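McyG protein (Microcystis aeruginosa PCC 7806, PDB 4R0M) probably activates phenylalanine or a related phenylpropanoid acid as an acyl-adenylate and loads it onto a carrier domain during microcystin synthesis. Local coordinates at residues Gly228-Phe232 and Leu233-Ala237; Ser271-Pro274 and Asn275-Ser279; Ile245-Met249 and Glu250-Arg254; Lys365-Pro368 and Gly369-Ile372; Gln255-Gln258 and Trp259-Leu262. All blocks are in the same frame, centred on the assembly; numbering follows the deposited sequence.

Contact 1: residues Gly228-Phe232 and Leu233-Ala237; sequences GAIVF and LGIMA
With CG anti to the backbone N in both Phe232 (chi1 175°) and Met236 (chi1 -170°), the two side chains leave helix 227-240 side by side, pointing the same way. The selenomethionine chain then bends at its third torsion, bringing CE to 3.7 Å from Phe232 CE1, while SE lies obliquely 4.9 Å from the ring centroid in a Met-aromatic contact. Over one face of the ring sits Leu233 CD2, 4.1 Å from the centroid, a CH-pi contact. An alanine in place of Phe232 would probably open a gap, with no ring face under Leu233 CD2 and no ring carbons beside the selenomethionine CE. The backbone makes a wider, pi-type turn: Leu233 N binds Gly228 O at 3.2 Å, Ile235 N binds Ile230 O at 2.8 Å, and Met236 N binds Val231 O at 2.9 Å. Glycine suits position 234, where a CB would collide with the Ile230 and Ala229 carbonyls. The contact is thus apolar and buried, its polar groups in the backbone, with selenium standing in for methionine sulfur.

Contact 2: residues Ser271-Pro274 and Asn275-Ser279; sequences SWSP and NFAFS. With FA5 (adenosine-5'-[phenylalaninyl-phosphate]), chain C.
Hydrogen bonding across the turn centres on Pro274 O, which accepts from two donors on opposite faces of its carbonyl plane. Ala277 N reaches Pro274 O at 3.2 Å from above that plane, at the entry to helix 275-282, and Ser273 OG donates to Pro274 O at 3.1 Å. The edge of the Phe278 ring also lies near this oxygen. The serine hydroxyl stands between its own backbone N and carbonyl carbon (chi1 83°), which turns it toward the helix; a small polar residue suits this tight place, with Ala277 CB 3.2 Å from Ser273 OG. Apolar packing comes next: Pro274 CG lies 3.7 Å from Phe276 CE2, ring beside ring. Ligand packing falls to Trp272, whose indole presents one face to the phenyl group of the phenylalanyl-adenylate, with FA5 CD2 3.3 Å from Trp272 CZ2 and offset toward the rim. Replacing Trp272 by alanine would probably open a gap beside that phenyl group and leave Ala304 O without its indole N-H partner. The segment forms the strand-to-helix junction of a beta-alpha-beta unit: strand 270-273 pairs with strand 300-303, whose Leu301 and Asn303 touch Phe278, while Ile313 of helix 310-320 packs on the same ring.

Contact 3: residues Ile245-Met249 and Glu250-Arg254; sequences IHVPM and ELVLR
Met249 and Leu253 meet one helical turn apart, Met249 CG lying 3.9 Å from Leu253 CD1 as the two chains cross obliquely. The selenomethionine extends with CG anti to its backbone N (chi1 -170°) and bends only at the third torsion. Glu250 behaves differently: CG sits between its N and carbonyl carbon (chi1 64°) and a second bend at chi2 folds the carboxylate back, so that OE2 comes within 3.6 Å of Pro248 CB. This is contact with the proline ring rather than a hydrogen bond; the acid lies at the exposed start of the helix, where its charge would probably favour the helix dipole. On the buried side Val247 CG1 touches Leu251 CD2 at 3.9 Å, the two side chains crossing at about a right angle. The backbone closes the turn through Leu251 N to Pro248 O, 3.1 Å, with the donor above the carbonyl plane, and Leu253 N to Met249 O, 3.0 Å, in the plane of the Met249 carbonyl. Pro248, lacking an N-H, suits the exit from strand 243-246. Val247 also packs on Ile37 of the adjoining strand 33-37, and helix 249-254 rests through Leu251 and Val252 against helix 258-265.

Contact 4: residues Lys365-Pro368 and Gly369-Ile372; sequences KPIP and GATI
Ile367 O takes the N-H of Ala370 at 3.0 Å, with an angle of 151° at the hydrogen and the donor standing above the carbonyl plane. This bond closes a type II beta turn whose corners are Pro368 and Gly369. Proline fits the first corner because its ring already fixes phi near the value required (-51°). Glycine fits the second, where a positive phi of 98° would press any CB against Pro368 O. Ile367 holds CG1 between its backbone N and carbonyl carbon, and from there CG1 meets Ala370 CB at 3.8 Å; the small alanine methyl also lies 3.4 Å from Ile367 O. Pro366 faces the outgoing strand, with CB 4.1 Å from Ala370 CB and CG 4.2 Å from Ile372 CG1, so its ring bridges two residues of strand 370-375. Ile372, beta-branched, suits that extended backbone, and its apolar branch meets the equally apolar proline ring. Around them Ile343 and Thr344 of strand 341-345 touch Ala370 and Pro366, while Met209 of helix 196-210 packs on Ile367 and Pro368. The pattern is that of a Pro-Gly type II turn, here joining the edge strand 365-366 of the large mixed sheet to the antiparallel sheet that begins with strand 370-375.

Contact 5: residues Gln255-Gln258 and Trp259-Leu262; sequences QPLQ and WLEL
Gln255 to Gln258 form a type I beta turn, closed by Gln258 N to Gln255 O at 2.9 Å, that runs directly into helix 258-265. Trp259 N then bonds Pro256 O at 3.2 Å from above the carbonyl plane. Regular i to i+4 bonds follow, Glu261 N to Leu257 O at 3.0 Å and in the carbonyl plane, and Leu262 N to Gln258 O at 2.9 Å. Proline suits this entry, since its ring holds a helix-like phi and its missing N-H costs no bond in the first turn. Among the side chains, Trp259 sets CG anti to its N (chi1 -173°), and the indole packs inward on Trp221 and Leu219 with NE1 bonded to Ser271 OG. Leu257 and Leu260, both apolar, meet through their CD2 methyls at 3.8 Å. The partly exposed Gln258 and Glu261 run alongside each other, their amide and carboxylate planes 49° apart. Their nearest side-chain approach is Gln258 OE1 to Glu261 CG, 3.8 Å.

In the fold
Along the chain the order is contact 1, contact 3, contact 5, contact 2 and, much later, contact 4. In the beta-alpha-beta unit of strand 217-220, helix 227-240 and strand 243-246, contact 1 lies on the helix and contact 3 begins on the last strand. Contacts 3 and 5 are neighbours, centres about 9 Å apart, where helices 249-254 and 258-265 pack; contact 5 reaches contact 2 through Trp259 and Ser271. Contact 4 stands apart, its centre about 33 Å from that of contact 5, at the far edge of the mixed sheet reached also by contacts 2 and 3. Helix 227-240, through Gly228 and Leu233, packs against Trp272, and Gly228 and Trp272 both belong to the adenylate pocket.

Contact 1: residues Gly228-Phe232 and Leu233-Ala237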
loop_
_atom_site.group_PDB
_atom_site.type_symbol
_atom_site.label_atom_id
_atom_site.label_comp_id
_atom_site.label_asym_id
_atom_site.label_seq_id
_atom_site.Cartn_x
_atom_site.Cartn_y
_atom_site.Cartn_z
ATOM N N GLY A 228 1.987 0.751 -5.083
ATOM C CA GLY A 228 1.277 1.988 -5.397
ATOM C C GLY A 228 2.211 3.157 -5.651
ATOM O O GLY A 228 1.904 4.045 -6.448
ATOM N N ALA A 229 3.353 3.148 -4.969
ATOM C CA ALA A 229 4.366 4.186 -5.111
ATOM C C ALA A 229 5.293 3.922 -6.302
ATOM O O ALA A 229 5.745 4.858 -6.958
ATOM C CB ALA A 229 5.170 4.316 -3.826
ATOM N N ILE A 230 5.573 2.648 -6.570
ATOM C CA ILE A 230 6.444 2.257 -7.678
ATOM C C ILE A 230 5.753 2.449 -9.027
ATOM O O ILE A 230 6.345 2.978 -9.971
ATOM C CB ILE A 230 6.899 0.786 -7.551
ATOM C CG1 ILE A 230 7.772 0.606 -6.308
ATOM C CG2 ILE A 230 7.656 0.336 -8.798
ATOM C CD1 ILE A 230 7.929 -0.831 -5.861
ATOM N N VAL A 231 4.497 2.025 -9.102
ATOM C CA VAL A 231 3.798 1.938 -10.372
ATOM C C VAL A 231 2.870 3.128 -10.611
ATOM O O VAL A 231 3.151 3.958 -11.480
ATOM C CB VAL A 231 3.048 0.591 -10.511
ATOM C CG1 VAL A 231 2.530 0.411 -11.924
ATOM C CG2 VAL A 231 3.967 -0.570 -10.163
ATOM N N PHE A 232 1.789 3.224 -9.837
ATOM C CA PHE A 232 0.767 4.258 -10.037
ATOM C C PHE A 232 1.306 5.687 -9.924
ATOM O O PHE A 232 0.911 6.565 -10.695
ATOM C CB PHE A 232 -0.423 4.042 -9.085
ATOM C CG PHE A 232 -1.471 5.129 -9.145
ATOM C CD1 PHE A 232 -2.099 5.460 -10.347
ATOM C CD2 PHE A 232 -1.847 5.806 -7.991
ATOM C CE1 PHE A 232 -3.063 6.458 -10.395
ATOM C CE2 PHE A 232 -2.814 6.802 -8.032
ATOM C CZ PHE A 232 -3.421 7.127 -9.235
ATOM N N LEU A 233 2.206 5.914 -8.973
ATOM C CA LEU A 233 2.764 7.249 -8.759
ATOM C C LEU A 233 4.271 7.295 -9.015
ATOM O O LEU A 233 4.974 8.172 -8.511
ATOM C CB LEU A 233 2.414 7.766 -7.359
ATOM C CG LEU A 233 0.918 7.905 -7.054
ATOM C CD1 LEU A 233 0.689 8.220 -5.584
ATOM C CD2 LEU A 233 0.250 8.951 -7.939
ATOM N N GLY A 234 4.748 6.345 -9.812
ATOM C CA GLY A 234 6.142 6.292 -10.224
ATOM C C GLY A 234 6.240 6.075 -11.718
ATOM O O GLY A 234 6.384 7.028 -12.487
ATOM N N ILE A 235 6.135 4.812 -12.124
ATOM C CA ILE A 235 6.268 4.411 -13.525
ATOM C C ILE A 235 5.203 5.035 -14.436
ATOM O O ILE A 235 5.495 5.372 -15.586
ATOM C CB ILE A 235 6.280 2.870 -13.660
ATOM C CG1 ILE A 235 7.548 2.295 -13.015
ATOM C CG2 ILE A 235 6.179 2.439 -15.120
ATOM C CD1 ILE A 235 7.432 0.843 -12.594
HETATM N N MSE A 236 3.985 5.202 -13.920
HETATM C CA MSE A 236 2.918 5.880 -14.666
HETATM C C MSE A 236 3.342 7.273 -15.049
HETATM O O MSE A 236 3.173 7.682 -16.201
HETATM C CB MSE A 236 1.592 5.922 -13.902
HETATM C CG MSE A 236 0.483 6.404 -14.841
HETATM SE SE MSE A 236 -1.284 6.455 -13.977
HETATM C CE MSE A 236 -1.017 8.115 -12.955
ATOM N N ALA A 237 3.906 8.006 -14.090
ATOM C CA ALA A 237 4.342 9.377 -14.320
ATOM C C ALA A 237 5.436 9.449 -15.383
ATOM O O ALA A 237 5.466 10.383 -16.186
ATOM C CB ALA A 237 4.810 10.011 -13.022
#

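Contact 2: residues Ser271-Pro274 and Asn275-Ser279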
loop_
_atom_site.group_PDB
_atom_site.type_symbol
_atom_site.label_atom_id
_atom_site.label_comp_id
_atom_site.label_asym_id
_atom_site.label_seq_id
_atom_site.Cartn_x
_atom_site.Cartn_y
_atom_site.Cartn_z
ATOM N N SER A 271 -3.129 12.245 -6.555
ATOM C CA SER A 271 -2.507 11.782 -5.313
ATOM C C SER A 271 -3.266 10.590 -4.727
ATOM O O SER A 271 -4.302 10.185 -5.261
ATOM C CB SER A 271 -2.394 12.919 -4.290
ATOM O OG SER A 271 -1.391 12.624 -3.331
ATOM N N TRP A 272 -2.742 10.038 -3.633
ATOM C CA TRP A 272 -3.274 8.806 -3.048
ATOM C C TRP A 272 -2.871 8.595 -1.610
ATOM O O TRP A 272 -1.763 8.956 -1.198
ATOM C CB TRP A 272 -2.871 7.601 -3.909
ATOM C CG TRP A 272 -2.850 6.270 -3.191
ATOM C CD1 TRP A 272 -3.927 5.581 -2.629
ATOM C CD2 TRP A 272 -1.685 5.411 -2.950
ATOM N NE1 TRP A 272 -3.513 4.401 -2.069
ATOM C CE2 TRP A 272 -2.183 4.236 -2.225
ATOM C CE3 TRP A 272 -0.330 5.496 -3.249
ATOM C CZ2 TRP A 272 -1.341 3.209 -1.827
ATOM C CZ3 TRP A 272 0.509 4.451 -2.843
ATOM C CH2 TRP A 272 0.013 3.336 -2.151
ATOM N N SER A 273 -3.797 8.022 -0.840
ATOM C CA SER A 273 -3.525 7.476 0.490
ATOM C C SER A 273 -4.598 6.441 0.838
ATOM O O SER A 273 -5.671 6.433 0.225
ATOM C CB SER A 273 -3.504 8.584 1.546
ATOM O OG SER A 273 -4.814 8.907 1.983
ATOM N N PRO A 274 -4.317 5.556 1.816
ATOM C CA PRO A 274 -5.370 4.664 2.302
ATOM C C PRO A 274 -6.383 5.422 3.151
ATOM O O PRO A 274 -6.166 6.592 3.478
ATOM C CB PRO A 274 -4.610 3.645 3.168
ATOM C CG PRO A 274 -3.172 3.812 2.812
ATOM C CD PRO A 274 -3.027 5.260 2.459
ATOM N N ASN A 275 -7.472 4.747 3.504
ATOM C CA ASN A 275 -8.571 5.360 4.248
ATOM C C ASN A 275 -8.171 6.095 5.532
ATOM O O ASN A 275 -8.694 7.179 5.807
ATOM C CB ASN A 275 -9.655 4.324 4.547
ATOM C CG ASN A 275 -10.881 4.937 5.189
ATOM O OD1 ASN A 275 -11.728 5.524 4.511
ATOM N ND2 ASN A 275 -10.984 4.805 6.510
ATOM N N PHE A 276 -7.250 5.521 6.307
ATOM C CA PHE A 276 -6.877 6.092 7.607
ATOM C C PHE A 276 -6.346 7.524 7.508
ATOM O O PHE A 276 -6.581 8.345 8.400
ATOM C CB PHE A 276 -5.885 5.188 8.364
ATOM C CG PHE A 276 -4.486 5.206 7.809
ATOM C CD1 PHE A 276 -3.589 6.214 8.159
ATOM C CD2 PHE A 276 -4.055 4.206 6.948
ATOM C CE1 PHE A 276 -2.302 6.231 7.645
ATOM C CE2 PHE A 276 -2.767 4.214 6.437
ATOM C CZ PHE A 276 -1.889 5.228 6.785
ATOM N N ALA A 277 -5.631 7.815 6.423
ATOM C CA ALA A 277 -5.037 9.134 6.225
ATOM C C ALA A 277 -6.100 10.205 5.979
ATOM O O ALA A 277 -5.939 11.355 6.398
ATOM C CB ALA A 277 -4.034 9.097 5.091
ATOM N N PHE A 278 -7.184 9.814 5.311
ATOM C CA PHE A 278 -8.359 10.673 5.158
ATOM C C PHE A 278 -8.924 11.040 6.530
ATOM O O PHE A 278 -9.283 12.193 6.771
ATOM C CB PHE A 278 -9.436 9.983 4.312
ATOM C CG PHE A 278 -9.156 9.990 2.835
ATOM C CD1 PHE A 278 -8.119 9.231 2.296
ATOM C CD2 PHE A 278 -9.947 10.744 1.972
ATOM C CE1 PHE A 278 -7.869 9.238 0.932
ATOM C CE2 PHE A 278 -9.702 10.751 0.605
ATOM C CZ PHE A 278 -8.662 9.998 0.085
ATOM N N SER A 279 -8.982 10.051 7.422
ATOM C CA SER A 279 -9.430 10.253 8.797
ATOM C C SER A 279 -8.478 11.152 9.585
ATOM O O SER A 279 -8.927 11.979 10.379
ATOM C CB SER A 279 -9.612 8.909 9.509
ATOM O OG SER A 279 -10.106 9.092 10.823
HETATM C C FA5 C . -2.139 -2.676 -1.754
HETATM O O FA5 C . -2.424 -2.358 -0.605
HETATM C CA FA5 C . -2.825 -2.004 -2.916
HETATM N N FA5 C . -4.234 -2.096 -2.615
HETATM C CB FA5 C . -2.442 -0.523 -3.045
HETATM C CG FA5 C . -3.158 0.346 -4.086
HETATM C CD1 FA5 C . -4.362 -0.003 -4.700
HETATM C CD2 FA5 C . -2.583 1.575 -4.437
HETATM C CE1 FA5 C . -4.963 0.843 -5.641
HETATM C CE2 FA5 C . -3.178 2.432 -5.370
HETATM C CZ FA5 C . -4.376 2.063 -5.978
HETATM P P FA5 C . -1.131 -5.118 -1.109
HETATM O OP1 FA5 C . -0.282 -4.921 0.119
HETATM O OP2 FA5 C . -0.785 -6.237 -2.058
HETATM O OP3 FA5 C . -1.150 -3.733 -1.956
HETATM O "O5'" FA5 C . -2.639 -5.341 -0.584
HETATM C "C5'" FA5 C . -3.725 -5.628 -1.461
HETATM C "C4'" FA5 C . -4.971 -5.848 -0.616
HETATM O "O4'" FA5 C . -5.379 -4.654 0.062
HETATM C "C3'" FA5 C . -6.178 -6.253 -1.436
HETATM O "O3'" FA5 C . -6.177 -7.647 -1.740
HETATM C "C2'" FA5 C . -7.319 -5.872 -0.521
HETATM O "O2'" FA5 C . -7.549 -6.900 0.450
HETATM C "C1'" FA5 C . -6.804 -4.642 0.196
HETATM N N9 FA5 C . -7.380 -3.436 -0.453
HETATM C C8 FA5 C . -6.740 -2.627 -1.317
HETATM N N7 FA5 C . -7.535 -1.610 -1.731
HETATM C C5 FA5 C . -8.728 -1.765 -1.130
HETATM C C6 FA5 C . -10.027 -1.046 -1.122
HETATM N N6 FA5 C . -10.215 0.070 -1.862
HETATM N N1 FA5 C . -11.024 -1.544 -0.352
HETATM C C2 FA5 C . -10.857 -2.659 0.390
HETATM N N3 FA5 C . -9.706 -3.356 0.436
HETATM C C4 FA5 C . -8.624 -2.971 -0.290
#

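Contact 3: residues Ile245-Met249 and Glu250-Arg254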
loop_
_atom_site.group_PDB
_atom_site.type_symbol
_atom_site.label_atom_id
_atom_site.label_comp_id
_atom_site.label_asym_id
_atom_site.label_seq_id
_atom_site.Cartn_x
_atom_site.Cartn_y
_atom_site.Cartn_z
ATOM N N ILE A 245 6.149 13.841 -7.711
ATOM C CA ILE A 245 6.679 14.289 -6.428
ATOM C C ILE A 245 6.638 13.141 -5.424
ATOM O O ILE A 245 5.657 12.395 -5.361
ATOM C CB ILE A 245 5.892 15.503 -5.887
ATOM C CG1 ILE A 245 5.753 16.576 -6.975
ATOM C CG2 ILE A 245 6.572 16.083 -4.654
ATOM C CD1 ILE A 245 4.599 17.531 -6.765
ATOM N N HIS A 246 7.716 13.001 -4.655
ATOM C CA HIS A 246 7.802 11.977 -3.621
ATOM C C HIS A 246 8.190 12.556 -2.290
ATOM O O HIS A 246 9.241 13.192 -2.152
ATOM C CB HIS A 246 8.745 10.860 -4.045
ATOM C CG HIS A 246 8.222 10.043 -5.199
ATOM N ND1 HIS A 246 7.355 9.027 -5.030
ATOM C CD2 HIS A 246 8.451 10.141 -6.570
ATOM C CE1 HIS A 246 7.054 8.492 -6.226
ATOM N NE2 HIS A 246 7.724 9.177 -7.168
ATOM N N VAL A 247 7.322 12.337 -1.306
ATOM C CA VAL A 247 7.485 12.867 0.046
ATOM C C VAL A 247 7.643 11.688 1.008
ATOM O O VAL A 247 6.937 10.689 0.865
ATOM C CB VAL A 247 6.249 13.700 0.467
ATOM C CG1 VAL A 247 6.557 14.567 1.682
ATOM C CG2 VAL A 247 5.757 14.567 -0.686
ATOM N N PRO A 248 8.570 11.790 1.986
ATOM C CA PRO A 248 8.682 10.718 2.985
ATOM C C PRO A 248 7.437 10.681 3.872
ATOM O O PRO A 248 6.930 11.734 4.268
ATOM C CB PRO A 248 9.918 11.115 3.808
ATOM C CG PRO A 248 10.611 12.181 3.021
ATOM C CD PRO A 248 9.537 12.873 2.242
HETATM N N MSE A 249 6.953 9.475 4.165
HETATM C CA MSE A 249 5.685 9.280 4.879
HETATM C C MSE A 249 5.665 9.966 6.218
HETATM O O MSE A 249 4.659 10.574 6.589
HETATM C CB MSE A 249 5.404 7.788 5.051
HETATM C CG MSE A 249 3.984 7.549 5.562
HETATM SE SE MSE A 249 3.557 5.628 5.641
HETATM C CE MSE A 249 5.069 4.997 6.737
ATOM N N GLU A 250 6.776 9.883 6.948
ATOM C CA GLU A 250 6.866 10.451 8.293
ATOM C C GLU A 250 6.624 11.966 8.335
ATOM O O GLU A 250 6.109 12.483 9.324
ATOM C CB GLU A 250 8.195 10.076 8.970
ATOM C CG GLU A 250 9.453 10.628 8.303
ATOM C CD GLU A 250 10.079 9.682 7.287
ATOM O OE1 GLU A 250 11.324 9.705 7.166
ATOM O OE2 GLU A 250 9.347 8.922 6.609
ATOM N N LEU A 251 6.978 12.665 7.256
ATOM C CA LEU A 251 6.755 14.108 7.162
ATOM C C LEU A 251 5.263 14.455 7.204
ATOM O O LEU A 251 4.863 15.405 7.878
ATOM C CB LEU A 251 7.411 14.680 5.899
ATOM C CG LEU A 251 7.439 16.205 5.724
ATOM C CD1 LEU A 251 8.723 16.639 5.032
ATOM C CD2 LEU A 251 6.221 16.722 4.969
ATOM N N VAL A 252 4.454 13.686 6.481
ATOM C CA VAL A 252 3.004 13.882 6.483
ATOM C C VAL A 252 2.359 13.336 7.766
ATOM O O VAL A 252 1.370 13.883 8.239
ATOM C CB VAL A 252 2.335 13.277 5.229
ATOM C CG1 VAL A 252 0.830 13.516 5.239
ATOM C CG2 VAL A 252 2.944 13.860 3.961
ATOM N N LEU A 253 2.917 12.267 8.328
ATOM C CA LEU A 253 2.393 11.713 9.581
ATOM C C LEU A 253 2.616 12.662 10.761
ATOM O O LEU A 253 1.723 12.844 11.592
ATOM C CB LEU A 253 2.970 10.320 9.874
ATOM C CG LEU A 253 2.472 9.153 9.008
ATOM C CD1 LEU A 253 3.234 7.877 9.332
ATOM C CD2 LEU A 253 0.971 8.933 9.153
ATOM N N ARG A 254 3.798 13.276 10.813
ATOM C CA ARG A 254 4.118 14.264 11.843
ATOM C C ARG A 254 3.224 15.500 11.759
ATOM O O ARG A 254 2.918 16.117 12.781
ATOM C CB ARG A 254 5.589 14.678 11.767
ATOM C CG ARG A 254 6.558 13.662 12.359
ATOM C CD ARG A 254 7.974 14.216 12.467
ATOM N NE ARG A 254 8.573 14.485 11.157
ATOM C CZ ARG A 254 8.740 15.699 10.633
ATOM N NH1 ARG A 254 8.360 16.783 11.302
ATOM N NH2 ARG A 254 9.293 15.830 9.434
#

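Contact 4: residues Lys365-Pro368 and Gly369-Ile372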
loop_
_atom_site.group_PDB
_atom_site.type_symbol
_atom_site.label_atom_id
_atom_site.label_comp_id
_atom_site.label_asym_id
_atom_site.label_seq_id
_atom_site.Cartn_x
_atom_site.Cartn_y
_atom_site.Cartn_z
ATOM N N LYS A 365 -15.258 0.755 -11.952
ATOM C CA LYS A 365 -15.160 -0.258 -12.997
ATOM C C LYS A 365 -13.698 -0.542 -13.338
ATOM O O LYS A 365 -12.843 0.319 -13.138
ATOM C CB LYS A 365 -15.920 0.204 -14.248
ATOM C CG LYS A 365 -17.409 0.428 -14.027
ATOM C CD LYS A 365 -18.112 0.810 -15.319
ATOM C CE LYS A 365 -19.563 1.194 -15.067
ATOM N NZ LYS A 365 -20.282 1.506 -16.334
ATOM N N PRO A 366 -13.405 -1.749 -13.862
ATOM C CA PRO A 366 -12.034 -2.113 -14.203
ATOM C C PRO A 366 -11.488 -1.365 -15.418
ATOM O O PRO A 366 -12.255 -0.947 -16.291
ATOM C CB PRO A 366 -12.139 -3.605 -14.518
ATOM C CG PRO A 366 -13.532 -3.775 -15.007
ATOM C CD PRO A 366 -14.345 -2.847 -14.151
ATOM N N ILE A 367 -10.167 -1.218 -15.457
ATOM C CA ILE A 367 -9.465 -0.585 -16.571
ATOM C C ILE A 367 -9.653 -1.372 -17.871
ATOM O O ILE A 367 -9.958 -2.569 -17.828
ATOM C CB ILE A 367 -7.948 -0.438 -16.283
ATOM C CG1 ILE A 367 -7.330 -1.778 -15.856
ATOM C CG2 ILE A 367 -7.708 0.633 -15.230
ATOM C CD1 ILE A 367 -5.819 -1.830 -15.946
ATOM N N PRO A 368 -9.497 -0.696 -19.028
ATOM C CA PRO A 368 -9.396 -1.405 -20.302
ATOM C C PRO A 368 -8.333 -2.506 -20.245
ATOM O O PRO A 368 -7.229 -2.277 -19.744
ATOM C CB PRO A 368 -8.976 -0.303 -21.275
ATOM C CG PRO A 368 -9.592 0.931 -20.717
ATOM C CD PRO A 368 -9.586 0.766 -19.221
ATOM N N GLY A 369 -8.685 -3.690 -20.740
ATOM C CA GLY A 369 -7.798 -4.851 -20.701
ATOM C C GLY A 369 -8.086 -5.789 -19.541
ATOM O O GLY A 369 -7.634 -6.934 -19.537
ATOM N N ALA A 370 -8.844 -5.307 -18.560
ATOM C CA ALA A 370 -9.109 -6.067 -17.343
ATOM C C ALA A 370 -10.557 -6.543 -17.237
ATOM O O ALA A 370 -11.484 -5.857 -17.673
ATOM C CB ALA A 370 -8.729 -5.248 -16.118
ATOM N N THR A 371 -10.731 -7.724 -16.648
ATOM C CA THR A 371 -12.054 -8.273 -16.356
ATOM C C THR A 371 -12.113 -8.742 -14.904
ATOM O O THR A 371 -11.180 -9.381 -14.413
ATOM C CB THR A 371 -12.401 -9.449 -17.295
ATOM O OG1 THR A 371 -12.046 -9.111 -18.642
ATOM C CG2 THR A 371 -13.892 -9.773 -17.234
ATOM N N ILE A 372 -13.205 -8.408 -14.220
ATOM C CA ILE A 372 -13.424 -8.842 -12.836
ATOM C C ILE A 372 -14.752 -9.586 -12.683
ATOM O O ILE A 372 -15.699 -9.345 -13.438
ATOM C CB ILE A 372 -13.334 -7.669 -11.825
ATOM C CG1 ILE A 372 -14.439 -6.633 -12.064
ATOM C CG2 ILE A 372 -11.958 -7.014 -11.878
ATOM C CD1 ILE A 372 -14.554 -5.594 -10.967
#

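Contact 5: residues Gln255-Gln258 and Trp259-Leu262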
loop_
_atom_site.group_PDB
_atom_site.type_symbol
_atom_site.label_atom_id
_atom_site.label_comp_id
_atom_site.label_asym_id
_atom_site.label_seq_id
_atom_site.Cartn_x
_atom_site.Cartn_y
_atom_site.Cartn_z
ATOM N N GLN A 255 2.809 15.851 10.542
ATOM C CA GLN A 255 1.952 17.012 10.313
ATOM C C GLN A 255 1.054 16.792 9.085
ATOM O O GLN A 255 1.399 17.209 7.978
ATOM C CB GLN A 255 2.807 18.274 10.157
ATOM C CG GLN A 255 2.122 19.556 10.601
ATOM C CD GLN A 255 3.099 20.707 10.788
ATOM O OE1 GLN A 255 3.894 21.022 9.897
ATOM N NE2 GLN A 255 3.039 21.346 11.953
ATOM N N PRO A 256 -0.107 16.134 9.281
ATOM C CA PRO A 256 -1.010 15.728 8.194
ATOM C C PRO A 256 -1.375 16.824 7.192
ATOM O O PRO A 256 -1.575 16.532 6.011
ATOM C CB PRO A 256 -2.256 15.250 8.942
ATOM C CG PRO A 256 -1.719 14.735 10.234
ATOM C CD PRO A 256 -0.601 15.672 10.593
ATOM N N LEU A 257 -1.450 18.067 7.660
ATOM C CA LEU A 257 -1.848 19.193 6.813
ATOM C C LEU A 257 -0.805 19.579 5.762
ATOM O O LEU A 257 -1.125 20.274 4.795
ATOM C CB LEU A 257 -2.237 20.411 7.666
ATOM C CG LEU A 257 -3.534 20.317 8.481
ATOM C CD1 LEU A 257 -3.840 21.645 9.153
ATOM C CD2 LEU A 257 -4.714 19.873 7.626
ATOM N N GLN A 258 0.431 19.119 5.951
ATOM C CA GLN A 258 1.497 19.321 4.966
ATOM C C GLN A 258 1.169 18.690 3.615
ATOM O O GLN A 258 1.644 19.153 2.578
ATOM C CB GLN A 258 2.835 18.793 5.489
ATOM C CG GLN A 258 3.612 19.803 6.317
ATOM C CD GLN A 258 3.930 21.070 5.543
ATOM O OE1 GLN A 258 3.405 22.141 5.845
ATOM N NE2 GLN A 258 4.779 20.947 4.526
ATOM N N TRP A 259 0.355 17.636 3.641
ATOM C CA TRP A 259 -0.147 17.003 2.426
ATOM C C TRP A 259 -0.982 17.965 1.630
ATOM O O TRP A 259 -0.835 18.056 0.412
ATOM C CB TRP A 259 -0.948 15.751 2.776
ATOM C CG TRP A 259 -1.379 14.921 1.587
ATOM C CD1 TRP A 259 -0.802 14.882 0.318
ATOM C CD2 TRP A 259 -2.477 13.944 1.533
ATOM N NE1 TRP A 259 -1.461 13.994 -0.492
ATOM C CE2 TRP A 259 -2.471 13.395 0.170
ATOM C CE3 TRP A 259 -3.433 13.493 2.436
ATOM C CZ2 TRP A 259 -3.389 12.439 -0.242
ATOM C CZ3 TRP A 259 -4.354 12.529 2.007
ATOM C CH2 TRP A 259 -4.332 12.018 0.699
ATOM N N LEU A 260 -1.857 18.695 2.321
ATOM C CA LEU A 260 -2.705 19.714 1.706
ATOM C C LEU A 260 -1.886 20.912 1.228
ATOM O O LEU A 260 -2.179 21.499 0.183
ATOM C CB LEU A 260 -3.786 20.169 2.693
ATOM C CG LEU A 260 -5.164 19.488 2.703
ATOM C CD1 LEU A 260 -5.106 17.977 2.516
ATOM C CD2 LEU A 260 -5.906 19.842 3.985
ATOM N N GLU A 261 -0.862 21.260 2.004
ATOM C CA GLU A 261 0.056 22.344 1.673
ATOM C C GLU A 261 0.807 22.050 0.372
ATOM O O GLU A 261 0.958 22.928 -0.482
ATOM C CB GLU A 261 1.043 22.558 2.827
ATOM C CG GLU A 261 2.136 23.591 2.569
ATOM C CD GLU A 261 1.717 25.019 2.880
ATOM O OE1 GLU A 261 0.509 25.285 3.065
ATOM O OE2 GLU A 261 2.610 25.891 2.943
ATOM N N LEU A 262 1.265 20.808 0.230
ATOM C CA LEU A 262 2.038 20.395 -0.938
ATOM C C LEU A 262 1.183 20.259 -2.199
ATOM O O LEU A 262 1.663 20.523 -3.304
ATOM C CB LEU A 262 2.804 19.102 -0.652
ATOM C CG LEU A 262 4.002 19.203 0.303
ATOM C CD1 LEU A 262 4.379 17.825 0.827
ATOM C CD2 LEU A 262 5.199 19.888 -0.346
#